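Local structure of ATP-dependent RNA helicase HrpB (Escherichia coli, 6EUD) at residues 297-302 with 308-313; 444-449 with 536-541; 318-323 with 345-350; 197-202 with 291-296; 513-516 with 520-523. The protein hydrolyses ATP to ADP and phosphate as a bacterial DEAH/RHA-type RNA helicase that also binds single-stranded RNA. All blocks are in the same frame, centred on the assembly; numbering follows the deposited sequence.

Interaction 1: 297-302 with 308-313; sequences RVARFD and TRLITQ
Val298 pairs with Ile311 and Arg300 with Arg309 in the beta hairpin of strands 287-302 and 307-314. Its place in the second RecA-like domain, just ahead of the QRAGRAGR sequence of motif VI, is consistent with the hairpin known from other DEAH/RHA helicases. Both pairs are of the antiparallel hydrogen-bonded type, so four backbone bonds close the register; among them, Val298 N to Ile311 O measures 2.8 Å and Arg300 N to Arg309 O 2.6 Å. The strand directions differ by 141°, which shows a marked twist.

On the face bearing Val298, Arg300, Arg309 and Ile311, the Ile311 methyl CD1 lies over the centre of the Arg300 guanidinium, 3.5 Å from Arg300 CZ. Arg300 in turn lays its CD over one face of the Arg309 guanidinium, 4.0 Å from Arg309 NH2, the two planes being almost perpendicular. Gln313 closes this row with its amide, NE2 standing 3.5 Å from Val298 CG2.

The other face carries Arg297, Ala299, Leu310 and Thr312. The Arg297 chain bends at its third torsion (chi3 -64°), turning the guanidinium edge to Thr312 while NH1 makes a salt bridge with Glu227. Arg297 NH2 donates to Thr312 OG1 at 3.1 Å, with OG1 26° out of the guanidinium plane, and Arg297 NE adds a weak bond of 3.3 Å to the same Thr312 OG1.

Interaction 2: 444-449 with 536-541; sequences AILEEP and IAPLLL
Leu446 reaches from the last turn of helix 433-447 to Pro538 of strand 534-542, and its atoms approach step by step. Its CB is still 5.8 Å from Pro538 CB, and its CG has closed to 4.7 Å from that same Pro538 CB. With CG anti to the carbonyl carbon (chi1 -66°), the fork faces the proline ring. The two methyls then make the contact: Leu446 CD1 stands 4.0 Å from Pro538 CB, and Leu446 CD2 stands 4.0 Å from Pro538 CG. The leucine chain and the ring cross at about a right angle, and both branches bear on the CB-CG side of the pyrrolidine. Leu423 of helix 421-429 also touches Leu446, and Phe499 touches Pro538.

The helix belongs to the helical region that follows the RecA-like domains. The strand is part of a small curled sheet, consistent with the OB-like domain that other DEAH/RHA helicases carry after these helices. Pro538 has near-helical backbone angles (phi -66°, psi -34°), a local departure from extended geometry, and Pro538 and Leu539 both direct CB at segment 444-449 instead of alternating.

Leu539 makes the second touch. Its methyl CD2 is 3.6 Å from Pro449 CG and 3.8 Å from Pro449 CB, again with the side chains crossing nearly perpendicularly. Pro449 is placed there by the helix end: Glu448 is the first residue to leave helical angles, its N still bonded to Ala444 O at 3.1 Å, and its carbonyl oxygen accepts from Trp468 NE1.

Interaction 3: 318-323 with 345-350; sequences ASMTQR and ERAAAQ
Ala318 has the most surface buried here, and it is gripped through both its backbone and its methyl. Its N donates to Ala349 O at 3.0 Å with an N-H...O angle of 144°, the donor tilted 28° from the carbonyl plane. Beside this bond, Ala318 CB lies 3.4 Å from the same Ala349 O and 3.5 Å from Gln350 OE1. Gln350 directs CB away from the helix, but its chain bends at the second torsion (chi2 -64°), bringing the amide back against the alanine methyl.

Helix 317-325 carries the start of the QRAGRAGR sequence, motif VI of superfamily 2 helicases, and the N-H of Ala318 belongs to its first turn, where no preceding turn can supply a carbonyl. The loop after helix 341-346 supplies acceptors instead: Ala347 O also accepts from Gln317 NE2, and a backbone bond joins Ala348 to Gln317.

Met320 is the second contributor. Only its terminal methyl reaches the loop, CE standing 4.1 Å from Ala347 CB, a purely apolar touch. Met320 also packs on Asp292 and Ala294 of strand 287-302, which places its side chain between that strand and the loop.

Interaction 4: 197-202 with 291-296; sequences QRFDDA and VDCAQE
Phe199 meets Cys293 at the short break in strand 287-302, where an Asx turn interrupts the strand between Asp292 and Gln295. Phe199 opens helix 199-213, directly after the N-cap residue Arg198. With CG anti to its own N (chi1 179°), the ring extends to the break and makes the contact with its far edge. Phe199 CZ lies 3.7 Å from Cys293 CB, which is near the ring plane. The sulfur is at the edge as well: Cys293 SG is 5.4 Å from the centroid of the Phe199 ring and 82° off its normal, a sulfur-aromatic contact beside the ring and not over it.

Gln295 slides past the ring in the opposite direction, its amide only 10° from the ring plane and its OE1 3.9 Å from Phe199 CE1. The turn that presents these groups is held by Ala294 N, which donates to Asp292 OD1 at 2.9 Å from above the carboxylate plane; Gln295 N makes a weak 3.4 Å bond to Cys293 SG. Asp292 is anchored further by His337 and Arg323.

Phe199 also touches Glu227 of helix 225-236, and strand 287-302 runs parallel to strand 217-221, an alpha/beta arrangement typical of the second RecA-like domain of helicases.

Interaction 5: 513-516 with 520-523; sequences YQLA and GAML
Tyr513 faces Ala521 as an antiparallel hydrogen-bonded pair in a tight beta hairpin, and both of its backbone polar atoms are used. Tyr513 N donates to Ala521 O at 2.8 Å. The return bond, Ala521 N to Tyr513 O, is also 2.8 Å and almost straight at 179°, although the donor stands 40° above the carbonyl plane. The tyrosine side chain starts close to the partner strand: its CB is 3.3 Å from Ala521 O, and that oxygen lies at the ring edge, near the ring plane. CG anti to the carbonyl carbon (chi1 -70°) carries the ring along the hairpin toward Leu523, where Tyr513 CE2 comes within 4.2 Å of Leu523 CB. The phenol OH hydrogen-bonds to the backbone oxygen of His532.

Gln514 pairs with Gly520 without hydrogen bonds between them. At this step the link is a CA-H...O contact, Gly520 CA to Tyr513 O at 3.5 Å. The Gln514 side chain leaves by the other face, where its amide binds Arg507 and the backbone oxygen of Gly518.

Leu515 turns the end of its chain to the partner strand. It presses a methyl on Ala521, with Leu515 CD2 3.6 Å from Ala521 CB and Leu515 CG 3.9 Å from it; the same alanine methyl also lies 4.1 Å from Tyr513 CB.

Within the curled sheet, probably the OB-like domain of this family, strand 512-515 is flanked by antiparallel strand 503-506, and strand 520-522 by parallel strand 548-552. Ile551 of the latter touches Tyr513, Ala521 and Leu523, while Leu535 of strand 534-542 packs against Tyr513.

Overall arrangement
Interactions 1, 3 and 4 belong to the second RecA-like domain. Interactions 1 and 4 share strand 287-302, and Gln313 O lies 2.7 Å from Glu296 N, a probable hydrogen bond. Interaction 3 joins interaction 4 through a salt bridge, Arg323 NH1 to Asp292 OD1 at 2.7 Å, which ties the motif VI helix to the strand break. Interactions 2 and 5 meet in the probable OB-like domain, where Leu540 CD1 is 3.5 Å from Leu515 CD1. Between the groups, the hairpin of interaction 1 comes nearest, about 5 Å from interaction 2 at the closest atoms, whereas the centres of interactions 3 and 5 are about 38 Å apart. All five lie away from the predicted ATP-binding residues and the DEFH box.

Interaction 1: 297-302 with 308-313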
# COMPACT_ATOMS: atom_id res chain seq x y z
N ARG A 297 13.17 10.63 -4.45
CA ARG A 297 13.35 9.46 -3.61
C ARG A 297 12.18 9.34 -2.63
O ARG A 297 12.02 10.20 -1.75
CB ARG A 297 14.68 9.53 -2.88
CG ARG A 297 14.95 8.39 -1.93
CD ARG A 297 16.46 8.19 -1.76
NE ARG A 297 17.08 7.78 -3.02
CZ ARG A 297 18.20 8.32 -3.51
NH1 ARG A 297 18.81 9.29 -2.85
NH2 ARG A 297 18.69 7.89 -4.67
N VAL A 298 11.36 8.30 -2.77
CA VAL A 298 10.20 8.13 -1.89
C VAL A 298 10.16 6.78 -1.16
O VAL A 298 10.67 5.77 -1.66
CB VAL A 298 8.84 8.30 -2.66
CG1 VAL A 298 8.65 9.73 -3.09
CG2 VAL A 298 8.77 7.36 -3.85
N ALA A 299 9.53 6.80 0.01
CA ALA A 299 9.27 5.60 0.81
C ALA A 299 8.17 4.78 0.18
O ALA A 299 7.11 5.30 -0.16
CB ALA A 299 8.88 5.99 2.22
N ARG A 300 8.42 3.49 -0.01
CA ARG A 300 7.41 2.62 -0.59
C ARG A 300 7.17 1.37 0.28
O ARG A 300 8.10 0.60 0.57
CB ARG A 300 7.81 2.21 -2.00
CG ARG A 300 6.96 1.10 -2.57
CD ARG A 300 6.85 1.21 -4.08
NE ARG A 300 6.21 2.45 -4.49
CZ ARG A 300 6.02 2.80 -5.75
NH1 ARG A 300 6.44 2.02 -6.73
NH2 ARG A 300 5.42 3.95 -6.04
N PHE A 301 5.91 1.19 0.68
CA PHE A 301 5.52 0.00 1.42
C PHE A 301 5.32 -1.16 0.47
O PHE A 301 4.65 -1.02 -0.55
CB PHE A 301 4.25 0.26 2.23
CG PHE A 301 3.71 -0.95 2.91
CD1 PHE A 301 4.37 -1.52 3.99
CD2 PHE A 301 2.53 -1.54 2.47
CE1 PHE A 301 3.87 -2.64 4.63
CE2 PHE A 301 2.03 -2.67 3.11
CZ PHE A 301 2.70 -3.21 4.20
N ASP A 302 5.92 -2.30 0.82
CA ASP A 302 5.77 -3.55 0.09
C ASP A 302 4.92 -4.54 0.88
O ASP A 302 5.41 -5.15 1.83
CB ASP A 302 7.15 -4.16 -0.21
CG ASP A 302 7.09 -5.41 -1.10
OD1 ASP A 302 5.97 -5.91 -1.39
OD2 ASP A 302 8.18 -5.90 -1.49
N THR A 308 9.17 -1.26 4.32
CA THR A 308 9.17 0.00 3.62
C THR A 308 10.57 0.27 3.09
O THR A 308 11.55 0.18 3.83
CB THR A 308 8.70 1.15 4.54
OG1 THR A 308 7.40 0.83 5.06
CG2 THR A 308 8.64 2.48 3.75
N ARG A 309 10.66 0.58 1.80
CA ARG A 309 11.94 0.90 1.18
C ARG A 309 11.95 2.32 0.63
O ARG A 309 10.89 2.92 0.43
CB ARG A 309 12.25 -0.10 0.07
CG ARG A 309 11.05 -0.43 -0.78
CD ARG A 309 11.41 -1.36 -1.90
NE ARG A 309 10.23 -1.82 -2.62
CZ ARG A 309 10.09 -1.74 -3.94
NH1 ARG A 309 11.06 -1.21 -4.66
NH2 ARG A 309 8.99 -2.19 -4.53
N LEU A 310 13.15 2.87 0.44
CA LEU A 310 13.34 4.09 -0.33
C LEU A 310 13.56 3.72 -1.79
O LEU A 310 14.57 3.10 -2.11
CB LEU A 310 14.53 4.90 0.18
CG LEU A 310 14.28 5.67 1.46
CD1 LEU A 310 15.46 6.57 1.78
CD2 LEU A 310 12.99 6.47 1.35
N ILE A 311 12.62 4.08 -2.65
CA ILE A 311 12.84 3.96 -4.09
C ILE A 311 13.07 5.33 -4.75
O ILE A 311 12.76 6.39 -4.18
CB ILE A 311 11.67 3.25 -4.79
CG1 ILE A 311 10.46 4.18 -4.91
CG2 ILE A 311 11.30 1.98 -4.07
CD1 ILE A 311 9.38 3.65 -5.85
N THR A 312 13.65 5.29 -5.93
CA THR A 312 13.81 6.48 -6.73
C THR A 312 12.85 6.35 -7.89
O THR A 312 12.71 5.27 -8.47
CB THR A 312 15.26 6.65 -7.22
OG1 THR A 312 16.11 6.83 -6.08
CG2 THR A 312 15.38 7.87 -8.12
N GLN A 313 12.16 7.44 -8.19
CA GLN A 313 11.18 7.44 -9.27
C GLN A 313 11.05 8.80 -9.95
O GLN A 313 11.51 9.82 -9.42
CB GLN A 313 9.81 7.00 -8.75
CG GLN A 313 9.24 7.94 -7.71
CD GLN A 313 7.83 7.57 -7.31
OE1 GLN A 313 7.40 6.43 -7.52
NE2 GLN A 313 7.11 8.52 -6.74

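Interaction 2: 444-449 with 536-541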
# COMPACT_ATOMS: atom_id res chain seq x y z
N ALA A 444 12.90 2.34 21.92
CA ALA A 444 13.51 3.63 21.68
C ALA A 444 14.63 3.47 20.64
O ALA A 444 14.80 4.31 19.76
CB ALA A 444 14.03 4.23 22.99
N ILE A 445 15.36 2.37 20.72
CA ILE A 445 16.38 2.05 19.73
C ILE A 445 15.82 1.90 18.32
O ILE A 445 16.31 2.52 17.38
CB ILE A 445 17.13 0.76 20.10
CG1 ILE A 445 17.88 0.98 21.41
CG2 ILE A 445 18.10 0.37 18.98
CD1 ILE A 445 18.56 -0.25 21.92
N LEU A 446 14.80 1.05 18.15
CA LEU A 446 14.23 0.82 16.81
C LEU A 446 13.60 2.09 16.19
O LEU A 446 13.58 2.23 14.97
CB LEU A 446 13.21 -0.33 16.88
CG LEU A 446 13.88 -1.67 17.21
CD1 LEU A 446 12.88 -2.82 17.40
CD2 LEU A 446 14.88 -2.03 16.12
N GLU A 447 13.11 3.01 17.02
CA GLU A 447 12.62 4.32 16.57
C GLU A 447 13.73 5.28 16.11
O GLU A 447 13.51 6.12 15.23
CB GLU A 447 11.83 5.01 17.70
CG GLU A 447 10.46 4.44 17.93
CD GLU A 447 9.70 5.11 19.08
OE1 GLU A 447 10.22 6.05 19.75
OE2 GLU A 447 8.55 4.68 19.30
N GLU A 448 14.89 5.20 16.75
CA GLU A 448 16.03 6.06 16.44
C GLU A 448 17.29 5.22 16.46
O GLU A 448 18.06 5.27 17.42
CB GLU A 448 16.14 7.22 17.44
CG GLU A 448 16.48 8.54 16.78
CD GLU A 448 15.34 9.05 15.91
OE1 GLU A 448 14.19 9.09 16.40
OE2 GLU A 448 15.59 9.40 14.73
N PRO A 449 17.48 4.41 15.40
CA PRO A 449 18.57 3.44 15.29
C PRO A 449 19.94 4.10 15.41
O PRO A 449 20.07 5.26 15.03
CB PRO A 449 18.37 2.84 13.88
CG PRO A 449 16.93 3.12 13.54
CD PRO A 449 16.62 4.43 14.20
N ILE A 536 16.71 -12.71 15.01
CA ILE A 536 15.48 -11.94 14.79
C ILE A 536 15.95 -10.61 14.24
O ILE A 536 16.76 -9.94 14.88
CB ILE A 536 14.66 -11.72 16.08
CG1 ILE A 536 14.42 -13.04 16.82
CG2 ILE A 536 13.34 -11.08 15.72
CD1 ILE A 536 13.61 -12.89 18.05
N ALA A 537 15.48 -10.23 13.06
CA ALA A 537 15.95 -9.00 12.43
C ALA A 537 14.83 -7.99 12.29
O ALA A 537 14.18 -7.91 11.24
CB ALA A 537 16.56 -9.30 11.06
N PRO A 538 14.60 -7.20 13.34
CA PRO A 538 13.51 -6.22 13.28
C PRO A 538 13.74 -5.10 12.25
O PRO A 538 12.77 -4.64 11.64
CB PRO A 538 13.45 -5.66 14.71
CG PRO A 538 14.75 -5.96 15.29
CD PRO A 538 15.21 -7.24 14.68
N LEU A 539 14.98 -4.69 12.05
CA LEU A 539 15.27 -3.59 11.13
C LEU A 539 15.93 -4.07 9.82
O LEU A 539 17.03 -4.63 9.83
CB LEU A 539 16.15 -2.55 11.82
CG LEU A 539 16.09 -1.13 11.28
CD1 LEU A 539 14.66 -0.63 11.29
CD2 LEU A 539 16.97 -0.24 12.12
N LEU A 540 15.25 -3.81 8.71
CA LEU A 540 15.63 -4.34 7.41
C LEU A 540 15.57 -3.31 6.29
O LEU A 540 14.56 -2.63 6.13
CB LEU A 540 14.73 -5.51 7.02
CG LEU A 540 14.76 -6.74 7.90
CD1 LEU A 540 13.42 -7.45 7.89
CD2 LEU A 540 15.87 -7.65 7.42
N LEU A 541 16.64 -3.25 5.50
CA LEU A 541 16.68 -2.37 4.33
C LEU A 541 16.52 -3.14 3.02
O LEU A 541 17.46 -3.77 2.54
CB LEU A 541 17.99 -1.57 4.31
CG LEU A 541 18.16 -0.62 3.12
CD1 LEU A 541 16.96 0.32 2.97
CD2 LEU A 541 19.46 0.17 3.24

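Interaction 3: 318-323 with 345-350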
# COMPACT_ATOMS: atom_id res chain seq x y z
N ALA A 318 3.27 18.03 -12.15
CA ALA A 318 3.01 19.16 -11.25
C ALA A 318 4.28 19.58 -10.50
O ALA A 318 4.57 20.77 -10.38
CB ALA A 318 1.88 18.82 -10.26
N SER A 319 5.08 18.63 -10.03
CA SER A 319 6.29 19.05 -9.32
C SER A 319 7.41 19.46 -10.27
O SER A 319 8.23 20.30 -9.93
CB SER A 319 6.77 17.97 -8.36
OG SER A 319 6.42 16.69 -8.80
N MET A 320 7.45 18.90 -11.48
CA MET A 320 8.41 19.41 -12.45
C MET A 320 8.10 20.88 -12.75
O MET A 320 9.01 21.73 -12.88
CB MET A 320 8.38 18.58 -13.72
CG MET A 320 9.25 17.30 -13.64
SD MET A 320 9.47 16.50 -15.24
CE MET A 320 7.79 15.97 -15.56
N THR A 321 6.81 21.19 -12.82
CA THR A 321 6.37 22.56 -13.05
C THR A 321 6.64 23.44 -11.83
O THR A 321 7.08 24.58 -11.96
CB THR A 321 4.87 22.60 -13.42
OG1 THR A 321 4.72 21.98 -14.71
CG2 THR A 321 4.37 24.01 -13.50
N GLN A 322 6.40 22.90 -10.64
CA GLN A 322 6.72 23.65 -9.42
C GLN A 322 8.24 23.92 -9.36
O GLN A 322 8.66 25.03 -9.01
CB GLN A 322 6.23 22.90 -8.19
CG GLN A 322 6.52 23.58 -6.88
CD GLN A 322 5.67 24.81 -6.62
OE1 GLN A 322 4.57 24.95 -7.16
NE2 GLN A 322 6.18 25.72 -5.78
N ARG A 323 9.05 22.94 -9.75
CA ARG A 323 10.50 23.09 -9.77
C ARG A 323 10.95 24.14 -10.78
O ARG A 323 11.85 24.92 -10.51
CB ARG A 323 11.18 21.77 -10.09
CG ARG A 323 11.16 20.81 -8.96
CD ARG A 323 11.72 19.44 -9.33
NE ARG A 323 11.59 18.56 -8.18
CZ ARG A 323 12.23 17.41 -8.03
NH1 ARG A 323 13.07 16.98 -8.96
NH2 ARG A 323 12.04 16.70 -6.93
N GLU A 345 5.99 14.39 -20.76
CA GLU A 345 4.57 14.48 -21.13
C GLU A 345 3.77 13.27 -20.68
O GLU A 345 2.56 13.34 -20.59
CB GLU A 345 4.44 14.67 -22.64
CG GLU A 345 4.96 16.02 -23.09
CD GLU A 345 5.05 16.19 -24.60
OE1 GLU A 345 4.95 15.17 -25.33
OE2 GLU A 345 5.23 17.34 -25.06
N ARG A 346 4.45 12.16 -20.40
CA ARG A 346 3.78 10.91 -20.00
C ARG A 346 3.94 10.65 -18.51
O ARG A 346 3.42 9.67 -18.00
CB ARG A 346 4.31 9.71 -20.80
CG ARG A 346 4.01 9.77 -22.29
CD ARG A 346 4.32 8.44 -23.00
NE ARG A 346 5.76 8.17 -23.14
CZ ARG A 346 6.47 8.43 -24.24
NH1 ARG A 346 5.88 8.96 -25.31
NH2 ARG A 346 7.76 8.14 -24.28
N ALA A 347 4.67 11.51 -17.81
CA ALA A 347 4.79 11.38 -16.37
C ALA A 347 3.41 11.58 -15.76
O ALA A 347 2.57 12.26 -16.35
CB ALA A 347 5.82 12.41 -15.78
N ALA A 348 3.17 10.97 -14.60
CA ALA A 348 1.97 11.22 -13.82
C ALA A 348 1.72 12.74 -13.71
O ALA A 348 2.67 13.52 -13.60
CB ALA A 348 2.09 10.57 -12.41
N ALA A 349 0.46 13.14 -13.76
CA ALA A 349 0.11 14.55 -13.68
C ALA A 349 0.43 15.10 -12.30
O ALA A 349 0.94 16.22 -12.17
CB ALA A 349 -1.38 14.76 -13.98
N GLN A 350 0.14 14.30 -11.28
CA GLN A 350 0.25 14.69 -9.88
C GLN A 350 1.15 13.74 -9.10
O GLN A 350 1.37 12.61 -9.52
CB GLN A 350 -1.14 14.72 -9.22
CG GLN A 350 -2.16 15.64 -9.91
CD GLN A 350 -1.75 17.11 -9.86
OE1 GLN A 350 -1.07 17.54 -8.91
NE2 GLN A 350 -2.15 17.88 -10.87

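Interaction 4: 197-202 with 291-296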
# COMPACT_ATOMS: atom_id res chain seq x y z
N GLN A 197 26.63 7.09 -19.61
CA GLN A 197 27.26 7.97 -18.62
C GLN A 197 26.68 7.71 -17.24
O GLN A 197 25.49 7.40 -17.11
CB GLN A 197 27.06 9.45 -18.99
CG GLN A 197 27.89 9.94 -20.17
CD GLN A 197 27.75 11.45 -20.41
OE1 GLN A 197 27.04 12.13 -19.68
NE2 GLN A 197 28.42 11.95 -21.43
N ARG A 198 27.50 7.83 -16.20
CA ARG A 198 27.01 7.79 -14.82
C ARG A 198 26.02 8.93 -14.59
O ARG A 198 26.06 9.94 -15.29
CB ARG A 198 28.15 7.89 -13.82
CG ARG A 198 29.28 6.92 -14.07
CD ARG A 198 30.40 7.09 -13.07
NE ARG A 198 29.93 6.75 -11.73
CZ ARG A 198 30.11 7.52 -10.67
NH1 ARG A 198 30.76 8.66 -10.81
NH2 ARG A 198 29.65 7.15 -9.48
N PHE A 199 25.13 8.78 -13.61
CA PHE A 199 24.20 9.86 -13.28
C PHE A 199 24.96 11.15 -12.89
O PHE A 199 24.71 12.21 -13.47
CB PHE A 199 23.25 9.42 -12.16
CG PHE A 199 22.27 10.49 -11.72
CD1 PHE A 199 21.13 10.76 -12.48
CD2 PHE A 199 22.49 11.22 -10.55
CE1 PHE A 199 20.22 11.74 -12.08
CE2 PHE A 199 21.58 12.20 -10.14
CZ PHE A 199 20.44 12.45 -10.91
N ASP A 200 25.91 11.05 -11.95
CA ASP A 200 26.56 12.25 -11.43
C ASP A 200 27.39 12.99 -12.50
O ASP A 200 27.38 14.22 -12.54
CB ASP A 200 27.44 11.93 -10.20
CG ASP A 200 28.54 10.91 -10.49
OD1 ASP A 200 28.72 10.48 -11.65
OD2 ASP A 200 29.27 10.55 -9.54
N ASP A 201 28.09 12.25 -13.35
CA ASP A 201 28.80 12.86 -14.48
C ASP A 201 27.85 13.55 -15.45
O ASP A 201 28.09 14.67 -15.91
CB ASP A 201 29.61 11.83 -15.26
CG ASP A 201 30.85 11.36 -14.51
OD1 ASP A 201 31.35 12.12 -13.66
OD2 ASP A 201 31.30 10.22 -14.77
N ALA A 202 26.76 12.86 -15.78
CA ALA A 202 25.81 13.37 -16.74
C ALA A 202 25.19 14.66 -16.21
O ALA A 202 25.09 15.64 -16.95
CB ALA A 202 24.74 12.33 -17.06
N VAL A 291 18.04 23.38 -12.84
CA VAL A 291 18.30 22.10 -13.47
C VAL A 291 17.62 21.05 -12.62
O VAL A 291 17.91 20.90 -11.44
CB VAL A 291 19.81 21.79 -13.64
CG1 VAL A 291 20.00 20.39 -14.24
CG2 VAL A 291 20.49 22.86 -14.52
N ASP A 292 16.71 20.33 -13.25
CA ASP A 292 15.84 19.37 -12.59
C ASP A 292 16.13 17.95 -13.10
O ASP A 292 15.85 17.62 -14.28
CB ASP A 292 14.37 19.76 -12.81
CG ASP A 292 13.40 18.69 -12.34
OD1 ASP A 292 13.71 17.99 -11.35
OD2 ASP A 292 12.33 18.56 -12.96
N CYS A 293 16.70 17.12 -12.23
CA CYS A 293 17.02 15.74 -12.62
C CYS A 293 15.75 14.91 -12.84
O CYS A 293 15.80 13.83 -13.39
CB CYS A 293 17.91 15.05 -11.55
SG CYS A 293 17.08 14.54 -10.03
N ALA A 294 14.61 15.45 -12.38
CA ALA A 294 13.28 14.84 -12.49
C ALA A 294 13.14 13.49 -11.78
O ALA A 294 12.27 12.70 -12.15
CB ALA A 294 12.87 14.69 -13.95
N GLN A 295 13.97 13.25 -10.77
CA GLN A 295 13.92 12.00 -10.01
C GLN A 295 13.83 12.22 -8.51
O GLN A 295 14.67 12.90 -7.93
CB GLN A 295 15.12 11.13 -10.35
CG GLN A 295 14.94 10.52 -11.72
CD GLN A 295 16.08 9.67 -12.15
OE1 GLN A 295 17.06 9.51 -11.42
NE2 GLN A 295 15.97 9.12 -13.36
N GLU A 296 12.78 11.67 -7.91
CA GLU A 296 12.50 11.77 -6.48
C GLU A 296 12.95 10.50 -5.76
O GLU A 296 13.05 9.43 -6.35
CB GLU A 296 11.00 11.96 -6.24
CG GLU A 296 10.55 13.37 -5.88
CD GLU A 296 9.04 13.52 -5.93
OE1 GLU A 296 8.35 12.50 -6.20
OE2 GLU A 296 8.53 14.65 -5.73

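Interaction 5: 513-516 with 520-523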
# COMPACT_ATOMS: atom_id res chain seq x y z
N TYR A 513 20.31 -15.29 4.68
CA TYR A 513 19.22 -15.67 5.56
C TYR A 513 17.89 -15.69 4.83
O TYR A 513 17.67 -14.95 3.87
CB TYR A 513 19.16 -14.71 6.76
CG TYR A 513 20.33 -14.86 7.71
CD1 TYR A 513 20.28 -15.80 8.74
CD2 TYR A 513 21.47 -14.07 7.60
CE1 TYR A 513 21.33 -15.96 9.61
CE2 TYR A 513 22.54 -14.22 8.48
CZ TYR A 513 22.45 -15.18 9.48
OH TYR A 513 23.48 -15.36 10.37
N GLN A 514 16.98 -16.54 5.29
CA GLN A 514 15.59 -16.42 4.89
C GLN A 514 14.73 -16.04 6.09
O GLN A 514 14.89 -16.60 7.20
CB GLN A 514 15.08 -17.72 4.26
CG GLN A 514 13.65 -17.63 3.76
CD GLN A 514 13.17 -18.90 3.08
OE1 GLN A 514 13.40 -20.02 3.56
NE2 GLN A 514 12.51 -18.72 1.94
N LEU A 515 13.82 -15.08 5.90
CA LEU A 515 12.93 -14.68 6.99
C LEU A 515 11.71 -15.60 7.05
O LEU A 515 11.39 -16.28 6.07
CB LEU A 515 12.50 -13.22 6.85
CG LEU A 515 13.60 -12.16 6.77
CD1 LEU A 515 12.99 -10.78 6.80
CD2 LEU A 515 14.62 -12.31 7.88
N ALA A 516 11.03 -15.62 8.20
CA ALA A 516 9.84 -16.45 8.38
C ALA A 516 8.75 -16.13 7.35
O ALA A 516 7.91 -16.98 7.05
CB ALA A 516 9.29 -16.30 9.80
N GLY A 520 14.19 -13.06 1.47
CA GLY A 520 15.62 -13.17 1.69
C GLY A 520 16.22 -11.98 2.41
O GLY A 520 15.91 -10.82 2.11
N ALA A 521 17.08 -12.27 3.37
CA ALA A 521 17.72 -11.24 4.17
C ALA A 521 19.22 -11.45 4.15
O ALA A 521 19.71 -12.57 4.32
CB ALA A 521 17.20 -11.26 5.61
N MET A 522 19.96 -10.36 3.94
CA MET A 522 21.39 -10.46 3.78
C MET A 522 22.17 -9.75 4.87
O MET A 522 21.89 -8.59 5.20
CB MET A 522 21.81 -9.90 2.42
CG MET A 522 21.21 -10.66 1.25
SD MET A 522 21.63 -12.41 1.28
CE MET A 522 23.40 -12.37 1.00
N LEU A 523 23.16 -10.44 5.40
CA LEU A 523 24.12 -9.81 6.28
C LEU A 523 25.54 -9.99 5.71
O LEU A 523 25.81 -10.97 5.01
CB LEU A 523 23.99 -10.39 7.69
CG LEU A 523 24.48 -9.58 8.88
CD1 LEU A 523 23.78 -8.24 8.93
CD2 LEU A 523 24.21 -10.38 10.13